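Local coordinates for protein rhamnonate dehydratase (Gibberella zeae PH-1, PDB 3FXG) that probably dehydrates rhamnonate, as a magnesium-dependent lyase of the enolase superfamily, at residues 150-153 against 154-158. Sequence-based numbering, arbitrary orientation.
Sequences EPVY and RLIGG
Arg154 lies alongside Tyr153, both side chains running the same way: CG of Arg154 sits over one ring face, a CH-pi contact 3.9 Å from the ring centroid. Tyr153 holds CG between its backbone N and carbonyl carbon (chi1 82°), which lays the ring beside the arginine chain; ring and guanidinium planes are inclined at 37°, and Tyr153 CE1 lies over a face of the guanidinium, 3.2 Å from Arg154 NE. The phenol OH is hydrogen-bonded to Asp381. Pro151 CD also packs against Arg154 CG, at 3.7 Å, while the Glu150 carboxylate touches Leu155 CD2 and directs OE1 to salt bridges with Arg107 and Arg148 of the second subunit. Backbone bonds wind the chain into a tight turn: Arg154 N to Pro151 O (3.1 Å) and Leu155 N to Val152 O (2.8 Å). Tyr153 O then receives two weak bonds, from Ile156 N at 3.4 Å and Gly158 N at 3.0 Å. Gly157 and Gly158 have positive phi, where a CB would press on the preceding carbonyl O. This compact turn at a subunit interface belongs to the loop between helix 128-148 and strand 163-169, Leu155 and Ile156 resting on Trp141 of that helix, Val152 and Ile156 on Leu305 of helix 305-316, and Pro151 and Val152 on His333 of helix 329-335.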
ATOM      1  N   GLU A 150     -29.047  37.215 -18.511  1.00 15.82           N
ATOM      2  CA  GLU A 150     -28.824  35.846 -18.970  1.00 14.96           C
ATOM      3  C   GLU A 150     -29.119  34.842 -17.857  1.00 14.17           C
ATOM      4  O   GLU A 150     -29.005  35.165 -16.674  1.00 12.90           O
ATOM      5  CB  GLU A 150     -27.369  35.659 -19.429  1.00 16.07           C
ATOM      6  CG  GLU A 150     -26.984  36.419 -20.694  1.00 16.57           C
ATOM      7  CD  GLU A 150     -25.575  36.081 -21.186  1.00 21.54           C
ATOM      8  OE1 GLU A 150     -25.318  34.898 -21.508  1.00 18.16           O
ATOM      9  OE2 GLU A 150     -24.723  36.998 -21.253  1.00 19.41           O
ATOM     10  N   PRO A 151     -29.521  33.612 -18.221  1.00 12.85           N
ATOM     11  CA  PRO A 151     -29.806  32.598 -17.202  1.00 11.80           C
ATOM     12  C   PRO A 151     -28.453  32.195 -16.630  1.00 10.26           C
ATOM     13  O   PRO A 151     -27.445  32.281 -17.328  1.00 10.10           O
ATOM     14  CB  PRO A 151     -30.434  31.454 -18.003  1.00 11.96           C
ATOM     15  CG  PRO A 151     -30.937  32.124 -19.268  1.00 11.31           C
ATOM     16  CD  PRO A 151     -29.852  33.116 -19.567  1.00 12.33           C
ATOM     17  N   VAL A 152     -28.414  31.760 -15.377  1.00 10.74           N
ATOM     18  CA  VAL A 152     -27.142  31.362 -14.773  1.00 11.35           C
ATOM     19  C   VAL A 152     -26.436  30.255 -15.552  1.00 11.86           C
ATOM     20  O   VAL A 152     -25.214  30.286 -15.713  1.00 11.88           O
ATOM     21  CB  VAL A 152     -27.332  30.902 -13.305  1.00  8.77           C
ATOM     22  CG1 VAL A 152     -26.052  30.257 -12.774  1.00  8.94           C
ATOM     23  CG2 VAL A 152     -27.698  32.096 -12.437  1.00  9.83           C
ATOM     24  N   TYR A 153     -27.192  29.282 -16.052  1.00 11.88           N
ATOM     25  CA  TYR A 153     -26.567  28.182 -16.779  1.00 12.22           C
ATOM     26  C   TYR A 153     -25.775  28.645 -18.003  1.00 12.58           C
ATOM     27  O   TYR A 153     -24.784  28.021 -18.376  1.00 13.12           O
ATOM     28  CB  TYR A 153     -27.617  27.118 -17.155  1.00 12.74           C
ATOM     29  CG  TYR A 153     -28.446  27.377 -18.401  1.00 13.72           C
ATOM     30  CD1 TYR A 153     -28.023  26.916 -19.649  1.00 13.33           C
ATOM     31  CD2 TYR A 153     -29.682  28.023 -18.322  1.00 13.74           C
ATOM     32  CE1 TYR A 153     -28.814  27.080 -20.789  1.00 13.65           C
ATOM     33  CE2 TYR A 153     -30.483  28.197 -19.462  1.00 12.50           C
ATOM     34  CZ  TYR A 153     -30.040  27.718 -20.689  1.00 14.59           C
ATOM     35  OH  TYR A 153     -30.828  27.847 -21.811  1.00 15.09           O
ATOM     36  N   ARG A 154     -26.192  29.751 -18.612  1.00 12.33           N
ATOM     37  CA  ARG A 154     -25.488  30.279 -19.783  1.00 12.09           C
ATOM     38  C   ARG A 154     -24.187  30.981 -19.394  1.00 12.38           C
ATOM     39  O   ARG A 154     -23.397  31.365 -20.261  1.00 12.51           O
ATOM     40  CB  ARG A 154     -26.377  31.270 -20.543  1.00 12.15           C
ATOM     41  CG  ARG A 154     -27.576  30.646 -21.227  1.00 13.58           C
ATOM     42  CD  ARG A 154     -27.155  29.684 -22.328  1.00 14.96           C
ATOM     43  NE  ARG A 154     -28.306  29.230 -23.103  1.00 12.95           N
ATOM     44  CZ  ARG A 154     -28.277  28.225 -23.973  1.00 16.14           C
ATOM     45  NH1 ARG A 154     -27.149  27.558 -24.190  1.00 14.35           N
ATOM     46  NH2 ARG A 154     -29.382  27.877 -24.616  1.00 16.43           N
ATOM     47  N   LEU A 155     -23.974  31.149 -18.092  1.00 11.50           N
ATOM     48  CA  LEU A 155     -22.774  31.808 -17.579  1.00 11.99           C
ATOM     49  C   LEU A 155     -21.748  30.823 -17.018  1.00 11.98           C
ATOM     50  O   LEU A 155     -20.614  31.202 -16.733  1.00 11.96           O
ATOM     51  CB  LEU A 155     -23.149  32.795 -16.467  1.00 13.45           C
ATOM     52  CG  LEU A 155     -24.115  33.933 -16.807  1.00 13.25           C
ATOM     53  CD1 LEU A 155     -24.323  34.812 -15.573  1.00 15.42           C
ATOM     54  CD2 LEU A 155     -23.547  34.749 -17.955  1.00 13.39           C
ATOM     55  N   ILE A 156     -22.137  29.563 -16.863  1.00 11.87           N
ATOM     56  CA  ILE A 156     -21.223  28.580 -16.288  1.00 12.09           C
ATOM     57  C   ILE A 156     -20.907  27.370 -17.162  1.00 12.74           C
ATOM     58  O   ILE A 156     -20.637  26.284 -16.650  1.00 12.52           O
ATOM     59  CB  ILE A 156     -21.752  28.077 -14.930  1.00 11.68           C
ATOM     60  CG1 ILE A 156     -23.137  27.450 -15.107  1.00  9.64           C
ATOM     61  CG2 ILE A 156     -21.827  29.235 -13.941  1.00 10.51           C
ATOM     62  CD1 ILE A 156     -23.703  26.839 -13.836  1.00 10.98           C
ATOM     63  N   GLY A 157     -20.931  27.554 -18.478  1.00 12.57           N
ATOM     64  CA  GLY A 157     -20.608  26.447 -19.358  1.00 12.66           C
ATOM     65  C   GLY A 157     -21.636  26.166 -20.425  1.00 11.84           C
ATOM     66  O   GLY A 157     -21.373  25.387 -21.345  1.00 13.05           O
ATOM     67  N   GLY A 158     -22.803  26.795 -20.307  1.00 12.96           N
ATOM     68  CA  GLY A 158     -23.852  26.593 -21.289  1.00 12.76           C
ATOM     69  C   GLY A 158     -24.660  25.333 -21.043  1.00 16.14           C
ATOM     70  O   GLY A 158     -24.714  24.819 -19.927  1.00 17.22           O
TER